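Polyketide synthase/nonribosomal peptide synthetase hybrid RzxB (Pseudomonas fluorescens, PDB 5IL6) carries a double-hotdog dehydratase domain that probably removes water from beta-hydroxyacyl intermediates during assembly of the polyketide rhizoxin. Local coordinates at residues Ala140-Gly148 with Val179-Ala187. Sequence-based numbering, arbitrary orientation.
Sequences AWLDFSSLG and VRQGDQALA
Phe144 lays its ring over the Val179, Gln181 and Leu186 side chains of the hairpin formed by 179-187, and Leu186 meets it most squarely: CB of Leu186 lies 3.7 Å from the ring centroid, 16° off the normal, a CH-pi contact over one face. The far carbons of the ring make oblique contacts, Phe144 CE2 with Val179 CG2 at 3.4 Å and Phe144 CZ with Gln181 CB at 3.6 Å. With CG anti to the backbone N (chi1 -166°), the phenyl group is carried across both hairpin strands, and a broad flat residue suits a bed of Leu186, Val179 and the aliphatic part of Gln181. Shortened to an alanine, this position would lose the ring, and Leu186 CB and Val179 CG2 would probably be left without their aromatic partner, with a gap between loop and hairpin. Nearer the start of the loop, Leu142 CD1 meets Leu186 CD1 at 3.7 Å, the two side chains crossing at about a right angle.

Polar contacts flank this apolar patch. Gln181, bent at chi2, turns its amide toward the loop backbone, where NE2 makes a weak but fairly straight hydrogen bond to Ser145 O (3.4 Å, 167°) and is also placed against Leu147 O, so closely that the detail of that second bond is doubtful. Gln184 brings OE1 to the ring edge, in plane, 4.0 Å from Phe144 CD1; that oxygen accepts a hydrogen bond from Gln250, whose own OE1 receives the backbone N of Asp143.

Gly182, with positive phi, suits the type II' turn closing the hairpin, which probably belongs to the second hotdog half. From strand 124-135 the loop passes strands 274-284, 261-268 and 246-254, then the hairpin, and enters strand 150-152, which pairs with strand 175-181.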
ATOM      1  N   ALA A 140      17.610  -3.243   2.688  1.00 74.95           N
ATOM      2  CA  ALA A 140      17.406  -4.165   3.789  1.00 76.72           C
ATOM      3  C   ALA A 140      17.904  -5.533   3.340  1.00 89.39           C
ATOM      4  O   ALA A 140      18.016  -5.813   2.145  1.00 93.97           O
ATOM      5  CB  ALA A 140      15.930  -4.249   4.187  1.00 65.89           C
ATOM      6  N   TRP A 141      18.229  -6.385   4.304  1.00 95.16           N
ATOM      7  CA  TRP A 141      18.797  -7.691   4.002  1.00100.19           C
ATOM      8  C   TRP A 141      17.812  -8.762   4.414  1.00 87.59           C
ATOM      9  O   TRP A 141      17.257  -8.710   5.517  1.00 86.95           O
ATOM     10  CB  TRP A 141      20.135  -7.895   4.705  1.00116.53           C
ATOM     11  CG  TRP A 141      21.104  -6.844   4.345  1.00125.78           C
ATOM     12  CD1 TRP A 141      21.578  -6.563   3.099  1.00129.16           C
ATOM     13  CD2 TRP A 141      21.722  -5.913   5.233  1.00129.22           C
ATOM     14  NE1 TRP A 141      22.458  -5.512   3.155  1.00132.29           N
ATOM     15  CE2 TRP A 141      22.564  -5.094   4.456  1.00132.15           C
ATOM     16  CE3 TRP A 141      21.647  -5.691   6.611  1.00129.04           C
ATOM     17  CZ2 TRP A 141      23.328  -4.071   5.012  1.00133.16           C
ATOM     18  CZ3 TRP A 141      22.404  -4.677   7.162  1.00131.06           C
ATOM     19  CH2 TRP A 141      23.235  -3.878   6.363  1.00132.80           C
ATOM     20  N   LEU A 142      17.566  -9.708   3.518  1.00 75.53           N
ATOM     21  CA  LEU A 142      16.695 -10.809   3.878  1.00 63.52           C
ATOM     22  C   LEU A 142      17.405 -11.540   5.006  1.00 63.95           C
ATOM     23  O   LEU A 142      18.458 -12.151   4.799  1.00 61.35           O
ATOM     24  CB  LEU A 142      16.428 -11.690   2.658  1.00 58.04           C
ATOM     25  CG  LEU A 142      15.405 -12.820   2.765  1.00 55.68           C
ATOM     26  CD1 LEU A 142      14.110 -12.315   3.385  1.00 54.54           C
ATOM     27  CD2 LEU A 142      15.126 -13.378   1.375  1.00 56.58           C
ATOM     28  N   ASP A 143      16.809 -11.508   6.194  1.00 70.60           N
ATOM     29  CA  ASP A 143      17.438 -11.978   7.422  1.00 79.35           C
ATOM     30  C   ASP A 143      16.756 -13.209   7.982  1.00 69.70           C
ATOM     31  O   ASP A 143      17.067 -13.615   9.109  1.00 70.69           O
ATOM     32  CB  ASP A 143      17.372 -10.889   8.496  1.00 94.60           C
ATOM     33  CG  ASP A 143      18.631 -10.055   8.589  1.00112.96           C
ATOM     34  OD1 ASP A 143      19.228  -9.741   7.538  1.00119.67           O
ATOM     35  OD2 ASP A 143      19.012  -9.700   9.727  1.00120.47           O
ATOM     36  N   PHE A 144      15.887 -13.856   7.210  1.00 61.33           N
ATOM     37  CA  PHE A 144      14.954 -14.808   7.790  1.00 53.79           C
ATOM     38  C   PHE A 144      15.547 -16.215   7.773  1.00 58.34           C
ATOM     39  O   PHE A 144      15.960 -16.722   6.723  1.00 74.17           O
ATOM     40  CB  PHE A 144      13.631 -14.758   7.032  1.00 50.98           C
ATOM     41  CG  PHE A 144      12.525 -15.455   7.747  1.00 51.78           C
ATOM     42  CD1 PHE A 144      11.915 -14.835   8.815  1.00 50.12           C
ATOM     43  CD2 PHE A 144      12.128 -16.723   7.394  1.00 49.28           C
ATOM     44  CE1 PHE A 144      10.907 -15.456   9.503  1.00 49.48           C
ATOM     45  CE2 PHE A 144      11.118 -17.359   8.076  1.00 50.12           C
ATOM     46  CZ  PHE A 144      10.504 -16.725   9.136  1.00 51.10           C
ATOM     47  N   SER A 145      15.712 -16.790   8.949  1.00 62.76           N
ATOM     48  CA  SER A 145      16.092 -18.181   9.102  1.00 83.13           C
ATOM     49  C   SER A 145      14.822 -18.931   9.481  1.00 81.86           C
ATOM     50  O   SER A 145      14.162 -18.573  10.464  1.00 62.00           O
ATOM     51  CB  SER A 145      17.172 -18.358  10.181  1.00 91.94           C
ATOM     52  OG  SER A 145      17.648 -19.690  10.174  1.00 94.47           O
ATOM     53  N   SER A 146      14.512 -19.993   8.736  1.00 74.11           N
ATOM     54  CA  SER A 146      13.290 -20.773   8.942  1.00 76.91           C
ATOM     55  C   SER A 146      13.466 -21.930   9.928  1.00 80.14           C
ATOM     56  O   SER A 146      12.514 -22.676  10.160  1.00 79.85           O
ATOM     57  CB  SER A 146      12.778 -21.333   7.612  1.00 79.74           C
ATOM     58  OG  SER A 146      12.378 -20.306   6.738  1.00 79.67           O
ATOM     59  N   LEU A 147      14.651 -22.107  10.508  1.00 90.30           N
ATOM     60  CA  LEU A 147      14.883 -23.196  11.454  1.00 84.97           C
ATOM     61  C   LEU A 147      13.898 -23.107  12.611  1.00 82.17           C
ATOM     62  O   LEU A 147      13.876 -22.110  13.338  1.00 78.95           O
ATOM     63  CB  LEU A 147      16.310 -23.114  11.997  1.00 90.27           C
ATOM     64  CG  LEU A 147      16.653 -24.100  13.122  1.00 90.09           C
ATOM     65  CD1 LEU A 147      16.453 -25.543  12.668  1.00 67.39           C
ATOM     66  CD2 LEU A 147      18.047 -23.856  13.675  1.00 99.67           C
ATOM     67  N   GLY A 148      13.073 -24.138  12.774  1.00 87.32           N
ATOM     68  CA  GLY A 148      12.063 -24.101  13.808  1.00 88.50           C
ATOM     69  C   GLY A 148      10.839 -23.291  13.458  1.00 84.70           C
ATOM     70  O   GLY A 148       9.968 -23.112  14.317  1.00 82.66           O
ATOM     71  N   VAL A 179       5.332 -18.202   6.741  1.00 54.28           N
ATOM     72  CA  VAL A 179       6.036 -18.884   7.820  1.00 60.85           C
ATOM     73  C   VAL A 179       6.379 -17.861   8.892  1.00 52.15           C
ATOM     74  O   VAL A 179       6.733 -16.718   8.583  1.00 39.58           O
ATOM     75  CB  VAL A 179       7.308 -19.606   7.321  1.00 61.88           C
ATOM     76  CG1 VAL A 179       6.942 -20.668   6.294  1.00 45.99           C
ATOM     77  CG2 VAL A 179       8.304 -18.614   6.741  1.00 68.61           C
ATOM     78  N   ARG A 180       6.268 -18.273  10.153  1.00 37.07           N
ATOM     79  CA  ARG A 180       6.490 -17.394  11.291  1.00 36.85           C
ATOM     80  C   ARG A 180       7.650 -17.912  12.129  1.00 40.07           C
ATOM     81  O   ARG A 180       7.746 -19.112  12.401  1.00 46.45           O
ATOM     82  CB  ARG A 180       5.235 -17.286  12.163  1.00 52.38           C
ATOM     83  CG  ARG A 180       5.431 -16.412  13.389  1.00 56.75           C
ATOM     84  CD  ARG A 180       4.153 -16.246  14.183  1.00 56.06           C
ATOM     85  NE  ARG A 180       4.381 -15.446  15.381  1.00 58.63           N
ATOM     86  CZ  ARG A 180       3.461 -15.196  16.307  1.00 68.76           C
ATOM     87  NH1 ARG A 180       2.233 -15.683  16.181  1.00 70.18           N
ATOM     88  NH2 ARG A 180       3.771 -14.455  17.362  1.00 75.46           N
ATOM     89  N   GLN A 181       8.529 -16.996  12.530  1.00 47.28           N
ATOM     90  CA  GLN A 181       9.641 -17.300  13.429  1.00 51.38           C
ATOM     91  C   GLN A 181       9.643 -16.229  14.516  1.00 46.11           C
ATOM     92  O   GLN A 181      10.198 -15.143  14.323  1.00 41.77           O
ATOM     93  CB  GLN A 181      10.969 -17.337  12.681  1.00 54.54           C
ATOM     94  CG  GLN A 181      12.158 -17.702  13.557  1.00 64.68           C
ATOM     95  CD  GLN A 181      12.139 -19.160  13.973  1.00 73.50           C
ATOM     96  OE1 GLN A 181      11.669 -19.503  15.057  1.00 75.11           O
ATOM     97  NE2 GLN A 181      12.650 -20.027  13.107  1.00 78.31           N
ATOM     98  N   GLY A 182       9.022 -16.532  15.651  1.00 46.40           N
ATOM     99  CA  GLY A 182       8.926 -15.543  16.713  1.00 49.73           C
ATOM    100  C   GLY A 182       8.087 -14.360  16.266  1.00 53.07           C
ATOM    101  O   GLY A 182       6.952 -14.514  15.800  1.00 49.04           O
ATOM    102  N   ASP A 183       8.646 -13.158  16.407  1.00 57.41           N
ATOM    103  CA  ASP A 183       7.968 -11.935  16.001  1.00 63.98           C
ATOM    104  C   ASP A 183       8.267 -11.548  14.556  1.00 45.97           C
ATOM    105  O   ASP A 183       8.054 -10.391  14.177  1.00 38.67           O
ATOM    106  CB  ASP A 183       8.347 -10.787  16.941  1.00 85.15           C
ATOM    107  CG  ASP A 183       9.846 -10.568  17.026  1.00103.05           C
ATOM    108  OD1 ASP A 183      10.582 -11.155  16.205  1.00109.86           O
ATOM    109  OD2 ASP A 183      10.288  -9.804  17.909  1.00108.52           O
ATOM    110  N   GLN A 184       8.751 -12.487  13.745  1.00 35.68           N
ATOM    111  CA  GLN A 184       9.029 -12.250  12.337  1.00 32.28           C
ATOM    112  C   GLN A 184       8.266 -13.254  11.485  1.00 32.52           C
ATOM    113  O   GLN A 184       7.962 -14.366  11.928  1.00 33.35           O
ATOM    114  CB  GLN A 184      10.526 -12.366  12.021  1.00 42.05           C
ATOM    115  CG  GLN A 184      11.379 -11.262  12.600  1.00 53.55           C
ATOM    116  CD  GLN A 184      12.766 -11.217  11.992  1.00 64.06           C
ATOM    117  OE1 GLN A 184      12.959 -11.573  10.829  1.00 66.41           O
ATOM    118  NE2 GLN A 184      13.745 -10.775  12.776  1.00 68.05           N
ATOM    119  N   ALA A 185       7.962 -12.852  10.254  1.00 29.75           N
ATOM    120  CA  ALA A 185       7.287 -13.725   9.308  1.00 28.55           C
ATOM    121  C   ALA A 185       7.854 -13.484   7.919  1.00 30.39           C
ATOM    122  O   ALA A 185       8.349 -12.395   7.611  1.00 35.10           O
ATOM    123  CB  ALA A 185       5.770 -13.497   9.305  1.00 29.52           C
ATOM    124  N   LEU A 186       7.774 -14.514   7.081  1.00 29.39           N
ATOM    125  CA  LEU A 186       8.226 -14.436   5.700  1.00 28.76           C
ATOM    126  C   LEU A 186       7.096 -14.910   4.801  1.00 30.21           C
ATOM    127  O   LEU A 186       6.588 -16.023   4.972  1.00 31.19           O
ATOM    128  CB  LEU A 186       9.480 -15.288   5.474  1.00 32.54           C
ATOM    129  CG  LEU A 186      10.116 -15.175   4.085  1.00 35.43           C
ATOM    130  CD1 LEU A 186      10.700 -13.782   3.878  1.00 36.91           C
ATOM    131  CD2 LEU A 186      11.177 -16.246   3.882  1.00 38.23           C
ATOM    132  N   ALA A 187       6.707 -14.069   3.849  1.00 30.34           N
ATOM    133  CA  ALA A 187       5.584 -14.354   2.972  1.00 35.38           C
ATOM    134  C   ALA A 187       6.048 -14.399   1.523  1.00 35.00           C
ATOM    135  O   ALA A 187       6.971 -13.682   1.125  1.00 33.26           O
ATOM    136  CB  ALA A 187       4.484 -13.298   3.126  1.00 36.53           C
TER